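Local coordinates for peptidoglycan N-acetylglucosamine deacetylase (PDB 5JMU), which probably removes acetyl groups from N-acetylglucosamine in peptidoglycan by zinc-dependent hydrolysis, through the carbohydrate esterase family 4 catalytic domain that this chain represents, at residues A[24-29]-A[194-199]; A[36-41]-A[48-53]. One frame throughout, in Å; residues are numbered along the deposited sequence.

Contact 1: residues A[24-29]-A[194-199]; sequences LTFDDG and NAVEQI. With ZN (zinc ion), chain C.
F26 meets V196 at the edge of its ring: CG2 of V196 lies near the ring plane, 3.8 Å from F26 CE1 and equally close to CZ. The valine's two methyls divide the work. CG2 lies beside the backbone N (chi1 169° for CG1) and takes the phenylalanine, while CG1 faces L24, 4.3 Å from L24 CD1. The other branch of L24 reaches one helical turn further, its CD2 standing 4.2 Å from CG2 of I199. L24 and F26 both face the helix because they alternate with T25 along strand 21-27 and so point to the same side of the sheet, the side on which helix 196-205 packs. All four side chains are buried, and the contact is purely apolar.

This is the layer between the sheet and its outer helices in the NodB-type deacetylase domain, a distorted beta/alpha barrel in which helices pack around a parallel sheet and the metal sits at the C-terminal ends of the strands. L37 and L41 of helix 34-43 also touch V196, and L37 reaches F26; V171 of helix 164-175 touches I199. The F26 ring additionally meets that of F50 on the neighbouring strand.

Past F26 the strand ends at D27, and the loop that follows carries D28 into the zinc site. D28 binds the zinc ion through OD1 at 2.1 Å, and H76 and H80 are the other protein ligands. Three waters complete the shell. D28 OD2, not bound to the metal, accepts a hydrogen bond from water 2 at 2.7 Å. D27 OD2 accepts one from water 1 at 2.6 Å, holding that zinc-bound water from a second-shell position; D27 OD1 is in turn engaged by a salt bridge to R115.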
loop_
_atom_site.group_PDB
_atom_site.type_symbol
_atom_site.label_atom_id
_atom_site.label_comp_id
_atom_site.label_asym_id
_atom_site.label_seq_id
_atom_site.Cartn_x
_atom_site.Cartn_y
_atom_site.Cartn_z
ATOM N N LEU A 24 4.275 -5.616 -5.223
ATOM C CA LEU A 24 5.074 -4.799 -4.304
ATOM C C LEU A 24 4.259 -3.554 -3.968
ATOM O O LEU A 24 3.711 -2.878 -4.873
ATOM C CB LEU A 24 6.413 -4.372 -4.944
ATOM C CG LEU A 24 7.412 -5.480 -5.187
ATOM C CD1 LEU A 24 8.628 -4.909 -5.946
ATOM C CD2 LEU A 24 7.834 -6.058 -3.857
ATOM N N THR A 25 4.124 -3.256 -2.679
ATOM C CA THR A 25 3.388 -2.054 -2.275
ATOM C C THR A 25 4.192 -1.260 -1.281
ATOM O O THR A 25 4.960 -1.808 -0.484
ATOM C CB THR A 25 1.999 -2.374 -1.669
ATOM O OG1 THR A 25 2.117 -2.910 -0.323
ATOM C CG2 THR A 25 1.271 -3.391 -2.555
ATOM N N PHE A 26 3.992 0.052 -1.295
ATOM C CA PHE A 26 4.800 0.978 -0.489
ATOM C C PHE A 26 3.899 1.976 0.234
ATOM O O PHE A 26 3.160 2.746 -0.436
ATOM C CB PHE A 26 5.800 1.723 -1.401
ATOM C CG PHE A 26 6.760 0.776 -2.098
ATOM C CD1 PHE A 26 7.911 0.328 -1.427
ATOM C CD2 PHE A 26 6.484 0.307 -3.381
ATOM C CE1 PHE A 26 8.792 -0.605 -2.019
ATOM C CE2 PHE A 26 7.349 -0.619 -4.007
ATOM C CZ PHE A 26 8.503 -1.079 -3.313
ATOM N N ASP A 27 4.038 2.024 1.563
ATOM C CA ASP A 27 3.240 2.934 2.405
ATOM C C ASP A 27 4.038 4.097 2.858
ATOM O O ASP A 27 5.269 4.007 3.005
ATOM C CB ASP A 27 2.758 2.274 3.723
ATOM C CG ASP A 27 1.558 1.367 3.548
ATOM O OD1 ASP A 27 1.167 1.059 2.411
ATOM O OD2 ASP A 27 1.080 0.934 4.625
ATOM N N ASP A 28 3.309 5.168 3.133
ATOM C CA ASP A 28 3.741 6.311 3.964
ATOM C C ASP A 28 4.441 7.426 3.186
ATOM O O ASP A 28 4.583 8.513 3.726
ATOM C CB ASP A 28 4.673 5.883 5.128
ATOM C CG ASP A 28 3.937 5.288 6.306
ATOM O OD1 ASP A 28 2.772 4.832 6.157
ATOM O OD2 ASP A 28 4.563 5.142 7.360
ATOM N N GLY A 29 4.866 7.170 1.946
ATOM C CA GLY A 29 5.487 8.181 1.119
ATOM C C GLY A 29 4.450 9.091 0.476
ATOM O O GLY A 29 3.270 8.960 0.756
ATOM N N ASN A 194 16.238 0.187 -0.476
ATOM C CA ASN A 194 17.479 -0.336 -1.054
ATOM C C ASN A 194 17.439 -1.863 -1.229
ATOM O O ASN A 194 18.329 -2.447 -1.857
ATOM C CB ASN A 194 18.687 0.058 -0.188
ATOM C CG ASN A 194 19.069 1.515 -0.351
ATOM O OD1 ASN A 194 18.595 2.193 -1.273
ATOM N ND2 ASN A 194 19.963 1.993 0.520
ATOM N N ALA A 195 16.412 -2.495 -0.669
ATOM C CA ALA A 195 16.219 -3.931 -0.812
ATOM C C ALA A 195 15.484 -4.308 -2.102
ATOM O O ALA A 195 15.482 -5.454 -2.521
ATOM C CB ALA A 195 15.427 -4.462 0.390
ATOM N N VAL A 196 14.824 -3.339 -2.719
ATOM C CA VAL A 196 13.857 -3.674 -3.768
ATOM C C VAL A 196 14.553 -4.295 -4.993
ATOM O O VAL A 196 14.045 -5.275 -5.579
ATOM C CB VAL A 196 13.059 -2.426 -4.180
ATOM C CG1 VAL A 196 12.231 -2.690 -5.460
ATOM C CG2 VAL A 196 12.142 -2.000 -3.011
ATOM N N GLU A 197 15.738 -3.787 -5.335
ATOM C CA GLU A 197 16.445 -4.355 -6.477
ATOM C C GLU A 197 16.714 -5.875 -6.366
ATOM O O GLU A 197 16.429 -6.662 -7.298
ATOM C CB GLU A 197 17.766 -3.589 -6.728
ATOM C CG GLU A 197 18.552 -4.171 -7.900
ATOM C CD GLU A 197 19.639 -3.230 -8.422
ATOM O OE1 GLU A 197 20.289 -2.531 -7.614
ATOM O OE2 GLU A 197 19.845 -3.204 -9.647
ATOM N N GLN A 198 17.259 -6.310 -5.231
ATOM C CA GLN A 198 17.513 -7.732 -5.030
ATOM C C GLN A 198 16.222 -8.538 -4.965
ATOM O O GLN A 198 16.198 -9.671 -5.453
ATOM C CB GLN A 198 18.300 -7.947 -3.766
ATOM C CG GLN A 198 19.762 -7.635 -3.905
ATOM C CD GLN A 198 20.381 -7.583 -2.516
ATOM O OE1 GLN A 198 20.828 -8.603 -1.980
ATOM N NE2 GLN A 198 20.366 -6.409 -1.904
ATOM N N ILE A 199 15.157 -7.956 -4.386
ATOM C CA ILE A 199 13.868 -8.638 -4.344
ATOM C C ILE A 199 13.355 -8.891 -5.773
ATOM O O ILE A 199 12.907 -10.001 -6.091
ATOM C CB ILE A 199 12.844 -7.806 -3.516
ATOM C CG1 ILE A 199 13.207 -7.888 -2.019
ATOM C CG2 ILE A 199 11.406 -8.303 -3.721
ATOM C CD1 ILE A 199 12.530 -6.738 -1.164
HETATM ZN ZN ZN C . 1.420 3.837 7.444
HETATM O O HOH W 1 2.023 1.980 6.792
HETATM O O HOH W 2 2.973 3.596 8.857
HETATM O O HOH W 3 0.151 2.784 8.856
#

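Contact 2: residues A[36-41]-A[48-53]; sequences GLLDVL and ATFFVT
A48 opens the contact just before strand 49-53, its CB resting 4.0 Å from CD1 of L41. T49 turns to the other side of the sheet, and F50 then brings its ring back toward helix 34-43, where three leucines receive its outer end. CD2 of L37 comes in at the ring edge, 3.7 Å from F50 CE1; CD1 of L41 is also near the ring plane, 3.9 Å from CZ, so this one methyl bridges A48 and the ring. L38 approaches obliquely, with its CD2 3.8 Å from F50 CZ. L37 extends CG anti to its N (chi1 172°), which helps send CD2 to the ring edge; L38 and L41 hold CG beside theirs. H71 meets the F50 ring edge-to-face, and E66 of helix 61-68 touches it as well. The segment axes pass 12.3 Å apart and run nearly antiparallel, at 164°. Strands 21-27 and 49-53 are parallel neighbours with helix 34-43 between them in the chain, which makes the three a beta-alpha-beta crossover, the repeating element of beta/alpha barrels and here the first one of the NodB domain.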
loop_
_atom_site.group_PDB
_atom_site.type_symbol
_atom_site.label_atom_id
_atom_site.label_comp_id
_atom_site.label_asym_id
_atom_site.label_seq_id
_atom_site.Cartn_x
_atom_site.Cartn_y
_atom_site.Cartn_z
ATOM N N GLY A 36 14.438 7.616 -6.138
ATOM C CA GLY A 36 15.407 6.558 -6.346
ATOM C C GLY A 36 14.720 5.203 -6.530
ATOM O O GLY A 36 15.146 4.385 -7.340
ATOM N N LEU A 37 13.653 4.970 -5.756
ATOM C CA LEU A 37 12.843 3.757 -5.876
ATOM C C LEU A 37 12.204 3.708 -7.272
ATOM O O LEU A 37 12.208 2.663 -7.931
ATOM C CB LEU A 37 11.766 3.733 -4.778
ATOM C CG LEU A 37 10.732 2.600 -4.922
ATOM C CD1 LEU A 37 11.393 1.188 -5.003
ATOM C CD2 LEU A 37 9.754 2.661 -3.744
ATOM N N LEU A 38 11.645 4.828 -7.729
ATOM C CA LEU A 38 11.048 4.843 -9.081
ATOM C C LEU A 38 12.074 4.484 -10.170
ATOM O O LEU A 38 11.746 3.837 -11.170
ATOM C CB LEU A 38 10.424 6.209 -9.377
ATOM C CG LEU A 38 9.225 6.510 -8.499
ATOM C CD1 LEU A 38 8.722 7.916 -8.912
ATOM C CD2 LEU A 38 8.140 5.448 -8.706
ATOM N N ASP A 39 13.318 4.906 -9.977
ATOM C CA ASP A 39 14.380 4.644 -10.928
ATOM C C ASP A 39 14.686 3.148 -10.934
ATOM O O ASP A 39 14.918 2.545 -11.986
ATOM C CB ASP A 39 15.638 5.449 -10.548
ATOM C CG ASP A 39 15.478 6.945 -10.802
ATOM O OD1 ASP A 39 14.547 7.332 -11.522
ATOM O OD2 ASP A 39 16.297 7.736 -10.284
ATOM N N VAL A 40 14.711 2.539 -9.744
ATOM C CA VAL A 40 14.939 1.080 -9.674
ATOM C C VAL A 40 13.802 0.301 -10.355
ATOM O O VAL A 40 14.056 -0.650 -11.114
ATOM C CB VAL A 40 15.073 0.596 -8.210
ATOM C CG1 VAL A 40 14.997 -0.949 -8.097
ATOM C CG2 VAL A 40 16.366 1.092 -7.597
ATOM N N LEU A 41 12.563 0.706 -10.080
ATOM C CA LEU A 41 11.420 0.019 -10.691
ATOM C C LEU A 41 11.498 0.137 -12.214
ATOM O O LEU A 41 11.213 -0.844 -12.925
ATOM C CB LEU A 41 10.094 0.578 -10.146
ATOM C CG LEU A 41 9.874 0.323 -8.659
ATOM C CD1 LEU A 41 8.679 1.142 -8.153
ATOM C CD2 LEU A 41 9.722 -1.202 -8.337
ATOM N N ALA A 48 4.423 -0.942 -9.434
ATOM C CA ALA A 48 4.107 -1.211 -8.040
ATOM C C ALA A 48 2.916 -0.377 -7.632
ATOM O O ALA A 48 2.296 0.308 -8.458
ATOM C CB ALA A 48 5.331 -0.894 -7.136
ATOM N N THR A 49 2.607 -0.410 -6.339
ATOM C CA THR A 49 1.457 0.303 -5.827
ATOM C C THR A 49 1.929 1.170 -4.677
ATOM O O THR A 49 2.592 0.673 -3.777
ATOM C CB THR A 49 0.387 -0.682 -5.324
ATOM O OG1 THR A 49 0.015 -1.579 -6.364
ATOM C CG2 THR A 49 -0.847 0.076 -4.853
ATOM N N PHE A 50 1.555 2.453 -4.699
ATOM C CA PHE A 50 1.932 3.391 -3.633
ATOM C C PHE A 50 0.722 3.813 -2.849
ATOM O O PHE A 50 -0.227 4.363 -3.427
ATOM C CB PHE A 50 2.629 4.612 -4.243
ATOM C CG PHE A 50 3.965 4.258 -4.822
ATOM C CD1 PHE A 50 5.123 4.282 -4.044
ATOM C CD2 PHE A 50 4.047 3.815 -6.147
ATOM C CE1 PHE A 50 6.383 3.935 -4.607
ATOM C CE2 PHE A 50 5.287 3.436 -6.701
ATOM C CZ PHE A 50 6.462 3.494 -5.911
ATOM N N PHE A 51 0.758 3.560 -1.544
ATOM C CA PHE A 51 -0.318 4.007 -0.645
ATOM C C PHE A 51 0.188 5.270 0.036
ATOM O O PHE A 51 1.006 5.196 0.964
ATOM C CB PHE A 51 -0.677 2.890 0.348
ATOM C CG PHE A 51 -1.342 1.719 -0.314
ATOM C CD1 PHE A 51 -2.704 1.759 -0.567
ATOM C CD2 PHE A 51 -0.617 0.610 -0.687
ATOM C CE1 PHE A 51 -3.362 0.672 -1.155
ATOM C CE2 PHE A 51 -1.254 -0.489 -1.294
ATOM C CZ PHE A 51 -2.644 -0.464 -1.518
ATOM N N VAL A 52 -0.292 6.428 -0.439
ATOM C CA VAL A 52 0.395 7.692 -0.152
ATOM C C VAL A 52 -0.206 8.533 0.986
ATOM O O VAL A 52 -1.362 8.327 1.418
ATOM C CB VAL A 52 0.489 8.555 -1.454
ATOM C CG1 VAL A 52 1.319 7.791 -2.519
ATOM C CG2 VAL A 52 -0.883 8.893 -2.002
ATOM N N THR A 53 0.619 9.467 1.484
ATOM C CA THR A 53 0.247 10.352 2.561
ATOM C C THR A 53 0.671 11.747 2.160
ATOM O O THR A 53 1.391 11.905 1.160
ATOM C CB THR A 53 0.987 10.049 3.889
ATOM O OG1 THR A 53 2.370 10.413 3.751
ATOM C CG2 THR A 53 0.841 8.605 4.307
#

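Overall arrangement
Contacts 1 and 2 lie with their centres about 7 Å apart on the same side of the domain. Along the chain, contact 2 is nested within contact 1: strand 21-27 leads to helix 34-43 and strand 49-53, and helix 196-205 returns much later to pack against strand 21-27 and helix 34-43. The two strands are parallel neighbours in one sheet; a probable hydrogen bond from F51 N to F26 O joins them, and one from T53 N to G29 O continues just past the end of strand 21-27, each 2.8 Å. Late and early parts of the NodB domain therefore share one apolar layer outside the sheet, while the loop leaving strand 21-27 delivers D28 to the zinc.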